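Local coordinates for NAD(P)H-hydrate epimerase (Saccharomyces cerevisiae, PDB 1JZT), which catalyses the epimerization of the R- and S-forms of NAD(P)HX, a hydrated, damaged form of NAD(P)H, so that both epimers can be repaired, at residues K59-N70 with P130-F141. Numbering follows the deposited sequence.
Sequences KHVFVIAGPGNN and PEKTLCIVDAIF
Pro-130 O receives a weak hydrogen bond from Lys-59 NZ, whose extended chain spans the partly exposed start of the pairing. Lys-132 O is gripped twice by His-60: the backbone N donates to it, and ND1, 3.0 Å away, meets it in the plane of the imidazole, nearly straight at 161°. With CG beside the backbone N (chi1 -48°), the ring swings back to this carbonyl, and the aliphatic CG of Lys-132 lies against ND1. A leucine in place of His-60 would probably leave Lys-132 O with the backbone N as its one donor from this strand and the lysine chain without its flat neighbour. Leu-134 N bonds to His-60 O where the chain turns a corner. Cys-135 SG rests on Val-61 CG1. On the other face Ile-136 CG2 meets Ile-64 CD1 at 4.1 Å. Val-137 CG2 also rests on Val-61 CG1, at 3.8 Å; compact beta-branched valines suit this buried face, which Ala-65 and Ala-139 continue. Asp-138 turns its carboxylate to Thr-176 and Ser-171, while its backbone O is bridged to Asn-70 ND2 by a water. Ala-139 O takes the N-H of Gly-66, where a side chain would collide with Ile-140 O. Ile-140 CD1 packs on Ile-64 CG2 at 3.6 Å, and a second water links Ile-140 O to Gly-68 N. Phe-141 sets CE1 3.6 Å from Pro-67 CD. These adjacent parallel strands of a Rossmann-like fold, the first leading through a glycine-rich turn into helix 69-83, bring together Asn-70, also predicted to bind (6S)-NADPHX, and Asp-138, two of the predicted potassium ligands, with Thr-176 the third.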
loop_
_atom_site.group_PDB
_atom_site.type_symbol
_atom_site.label_atom_id
_atom_site.label_comp_id
_atom_site.label_asym_id
_atom_site.label_seq_id
_atom_site.Cartn_x
_atom_site.Cartn_y
_atom_site.Cartn_z
ATOM N N LYS A 59 -15.177 6.393 12.233
ATOM C CA LYS A 59 -14.746 6.595 10.853
ATOM C C LYS A 59 -14.113 5.324 10.295
ATOM O O LYS A 59 -13.623 4.476 11.045
ATOM C CB LYS A 59 -13.749 7.751 10.762
ATOM C CG LYS A 59 -14.323 9.107 11.156
ATOM C CD LYS A 59 -13.383 10.226 10.745
ATOM C CE LYS A 59 -13.941 11.591 11.099
ATOM N NZ LYS A 59 -12.973 12.670 10.745
ATOM N N HIS A 60 -14.123 5.205 8.973
ATOM C CA HIS A 60 -13.580 4.035 8.298
ATOM C C HIS A 60 -12.229 4.281 7.644
ATOM O O HIS A 60 -11.818 5.423 7.442
ATOM C CB HIS A 60 -14.559 3.563 7.219
ATOM C CG HIS A 60 -15.977 3.447 7.692
ATOM N ND1 HIS A 60 -16.822 4.532 7.781
ATOM C CD2 HIS A 60 -16.689 2.379 8.121
ATOM C CE1 HIS A 60 -17.996 4.138 8.245
ATOM N NE2 HIS A 60 -17.943 2.836 8.460
ATOM N N VAL A 61 -11.526 3.192 7.347
ATOM C CA VAL A 61 -10.258 3.269 6.638
ATOM C C VAL A 61 -10.656 2.744 5.258
ATOM O O VAL A 61 -10.929 1.549 5.099
ATOM C CB VAL A 61 -9.163 2.347 7.254
ATOM C CG1 VAL A 61 -7.945 2.311 6.338
ATOM C CG2 VAL A 61 -8.741 2.875 8.631
ATOM N N PHE A 62 -10.718 3.642 4.277
ATOM C CA PHE A 62 -11.116 3.276 2.921
ATOM C C PHE A 62 -9.947 2.726 2.111
ATOM O O PHE A 62 -9.054 3.469 1.708
ATOM C CB PHE A 62 -11.729 4.491 2.205
ATOM C CG PHE A 62 -12.477 4.141 0.938
ATOM C CD1 PHE A 62 -13.480 3.178 0.954
ATOM C CD2 PHE A 62 -12.193 4.788 -0.263
ATOM C CE1 PHE A 62 -14.189 2.855 -0.206
ATOM C CE2 PHE A 62 -12.899 4.472 -1.435
ATOM C CZ PHE A 62 -13.896 3.508 -1.402
ATOM N N VAL A 63 -9.969 1.418 1.877
ATOM C CA VAL A 63 -8.914 0.738 1.123
ATOM C C VAL A 63 -9.323 0.484 -0.326
ATOM O O VAL A 63 -10.282 -0.243 -0.586
ATOM C CB VAL A 63 -8.570 -0.623 1.777
ATOM C CG1 VAL A 63 -7.450 -1.312 1.013
ATOM C CG2 VAL A 63 -8.177 -0.412 3.235
ATOM N N ILE A 64 -8.588 1.074 -1.268
ATOM C CA ILE A 64 -8.882 0.889 -2.689
ATOM C C ILE A 64 -7.858 -0.080 -3.276
ATOM O O ILE A 64 -6.670 0.232 -3.372
ATOM C CB ILE A 64 -8.834 2.233 -3.453
ATOM C CG1 ILE A 64 -9.704 3.267 -2.718
ATOM C CG2 ILE A 64 -9.349 2.039 -4.879
ATOM C CD1 ILE A 64 -9.727 4.654 -3.371
ATOM N N ALA A 65 -8.331 -1.256 -3.675
ATOM C CA ALA A 65 -7.460 -2.296 -4.213
ATOM C C ALA A 65 -7.434 -2.411 -5.733
ATOM O O ALA A 65 -8.480 -2.531 -6.374
ATOM C CB ALA A 65 -7.844 -3.646 -3.595
ATOM N N GLY A 66 -6.224 -2.385 -6.293
ATOM C CA GLY A 66 -6.044 -2.503 -7.730
ATOM C C GLY A 66 -6.199 -3.951 -8.169
ATOM O O GLY A 66 -6.362 -4.835 -7.324
ATOM N N PRO A 67 -6.130 -4.232 -9.479
ATOM C CA PRO A 67 -6.277 -5.589 -10.010
ATOM C C PRO A 67 -5.045 -6.490 -9.940
ATOM O O PRO A 67 -5.098 -7.640 -10.374
ATOM C CB PRO A 67 -6.720 -5.331 -11.442
ATOM C CG PRO A 67 -5.860 -4.158 -11.815
ATOM C CD PRO A 67 -5.901 -3.263 -10.571
ATOM N N GLY A 68 -3.937 -5.982 -9.406
ATOM C CA GLY A 68 -2.744 -6.803 -9.336
ATOM C C GLY A 68 -2.177 -6.977 -7.939
ATOM O O GLY A 68 -2.900 -6.928 -6.946
ATOM N N ASN A 69 -0.866 -7.181 -7.886
ATOM C CA ASN A 69 -0.112 -7.380 -6.652
ATOM C C ASN A 69 -0.354 -6.292 -5.594
ATOM O O ASN A 69 -0.533 -6.595 -4.413
ATOM C CB ASN A 69 1.382 -7.423 -6.991
ATOM C CG ASN A 69 2.254 -7.628 -5.771
ATOM O OD1 ASN A 69 2.274 -8.712 -5.194
ATOM N ND2 ASN A 69 2.985 -6.584 -5.371
ATOM N N ASN A 70 -0.332 -5.029 -6.018
ATOM C CA ASN A 70 -0.533 -3.914 -5.100
ATOM C C ASN A 70 -1.885 -4.076 -4.407
ATOM O O ASN A 70 -1.990 -3.920 -3.188
ATOM C CB ASN A 70 -0.464 -2.578 -5.854
ATOM C CG ASN A 70 0.025 -1.427 -4.970
ATOM O OD1 ASN A 70 1.084 -1.523 -4.335
ATOM N ND2 ASN A 70 -0.724 -0.332 -4.946
ATOM N N PRO A 130 -14.907 13.617 4.486
ATOM C CA PRO A 130 -14.168 13.756 5.744
ATOM C C PRO A 130 -14.824 13.146 6.983
ATOM O O PRO A 130 -14.167 12.463 7.767
ATOM C CB PRO A 130 -13.995 15.267 5.875
ATOM C CG PRO A 130 -13.911 15.715 4.454
ATOM C CD PRO A 130 -14.994 14.911 3.784
ATOM N N GLU A 131 -16.115 13.395 7.163
ATOM C CA GLU A 131 -16.817 12.880 8.335
ATOM C C GLU A 131 -17.059 11.374 8.346
ATOM O O GLU A 131 -17.539 10.833 9.340
ATOM C CB GLU A 131 -18.152 13.616 8.519
ATOM C CG GLU A 131 -18.936 13.868 7.239
ATOM C CD GLU A 131 -18.326 14.975 6.383
ATOM O OE1 GLU A 131 -18.169 16.110 6.890
ATOM O OE2 GLU A 131 -18.009 14.710 5.201
ATOM N N LYS A 132 -16.716 10.691 7.261
ATOM C CA LYS A 132 -16.938 9.255 7.210
ATOM C C LYS A 132 -15.664 8.422 7.133
ATOM O O LYS A 132 -15.654 7.250 7.515
ATOM C CB LYS A 132 -17.839 8.911 6.021
ATOM C CG LYS A 132 -18.361 7.485 6.049
ATOM C CD LYS A 132 -19.636 7.332 5.236
ATOM C CE LYS A 132 -20.282 5.975 5.486
ATOM N NZ LYS A 132 -21.539 5.795 4.700
ATOM N N THR A 133 -14.588 9.035 6.655
ATOM C CA THR A 133 -13.327 8.330 6.478
ATOM C C THR A 133 -12.142 8.942 7.218
ATOM O O THR A 133 -11.903 10.145 7.137
ATOM C CB THR A 133 -12.998 8.255 4.983
ATOM O OG1 THR A 133 -13.994 7.457 4.332
ATOM C CG2 THR A 133 -11.616 7.656 4.758
ATOM N N LEU A 134 -11.403 8.096 7.934
ATOM C CA LEU A 134 -10.223 8.508 8.696
ATOM C C LEU A 134 -9.040 8.719 7.757
ATOM O O LEU A 134 -8.322 9.714 7.854
ATOM C CB LEU A 134 -9.868 7.429 9.721
ATOM C CG LEU A 134 -8.481 7.503 10.363
ATOM C CD1 LEU A 134 -8.365 8.735 11.268
ATOM C CD2 LEU A 134 -8.246 6.234 11.163
ATOM N N CYS A 135 -8.828 7.759 6.864
ATOM C CA CYS A 135 -7.746 7.844 5.894
ATOM C C CYS A 135 -8.046 6.882 4.759
ATOM O O CYS A 135 -8.882 5.980 4.891
ATOM C CB CYS A 135 -6.400 7.484 6.527
ATOM S SG CYS A 135 -6.191 5.718 6.905
ATOM N N ILE A 136 -7.356 7.082 3.644
ATOM C CA ILE A 136 -7.541 6.256 2.468
ATOM C C ILE A 136 -6.256 5.509 2.159
ATOM O O ILE A 136 -5.169 6.084 2.191
ATOM C CB ILE A 136 -7.918 7.124 1.252
ATOM C CG1 ILE A 136 -9.206 7.892 1.551
ATOM C CG2 ILE A 136 -8.083 6.243 0.007
ATOM C CD1 ILE A 136 -9.452 9.065 0.611
ATOM N N VAL A 137 -6.379 4.217 1.892
ATOM C CA VAL A 137 -5.215 3.422 1.544
ATOM C C VAL A 137 -5.221 3.229 0.038
ATOM O O VAL A 137 -6.139 2.616 -0.532
ATOM C CB VAL A 137 -5.226 2.029 2.204
ATOM C CG1 VAL A 137 -4.007 1.235 1.736
ATOM C CG2 VAL A 137 -5.222 2.167 3.712
ATOM N N ASP A 138 -4.179 3.758 -0.589
ATOM C CA ASP A 138 -3.993 3.689 -2.028
ATOM C C ASP A 138 -3.207 2.440 -2.397
ATOM O O ASP A 138 -1.982 2.433 -2.334
ATOM C CB ASP A 138 -3.243 4.941 -2.513
ATOM C CG ASP A 138 -2.670 4.779 -3.908
ATOM O OD1 ASP A 138 -3.300 4.086 -4.743
ATOM O OD2 ASP A 138 -1.583 5.352 -4.177
ATOM N N ALA A 139 -3.922 1.387 -2.769
ATOM C CA ALA A 139 -3.295 0.136 -3.169
ATOM C C ALA A 139 -3.719 -0.180 -4.606
ATOM O O ALA A 139 -3.992 -1.336 -4.948
ATOM C CB ALA A 139 -3.728 -0.996 -2.225
ATOM N N ILE A 140 -3.786 0.849 -5.447
ATOM C CA ILE A 140 -4.196 0.656 -6.839
ATOM C C ILE A 140 -3.114 -0.021 -7.676
ATOM O O ILE A 140 -3.278 -1.177 -8.070
ATOM C CB ILE A 140 -4.606 1.999 -7.520
ATOM C CG1 ILE A 140 -5.943 2.488 -6.964
ATOM C CG2 ILE A 140 -4.830 1.794 -9.015
ATOM C CD1 ILE A 140 -5.922 2.838 -5.525
ATOM N N PHE A 141 -2.021 0.689 -7.954
ATOM C CA PHE A 141 -0.924 0.120 -8.741
ATOM C C PHE A 141 0.425 0.229 -8.049
ATOM O O PHE A 141 0.719 1.232 -7.401
ATOM C CB PHE A 141 -0.837 0.785 -10.123
ATOM C CG PHE A 141 -1.969 0.436 -11.036
ATOM C CD1 PHE A 141 -2.277 -0.894 -11.303
ATOM C CD2 PHE A 141 -2.740 1.435 -11.619
ATOM C CE1 PHE A 141 -3.337 -1.227 -12.138
ATOM C CE2 PHE A 141 -3.805 1.112 -12.458
ATOM C CZ PHE A 141 -4.104 -0.221 -12.714
HETATM O O HOH W 1 -2.762 -3.852 -8.191
HETATM O O HOH W 2 -0.315 2.379 -4.723
#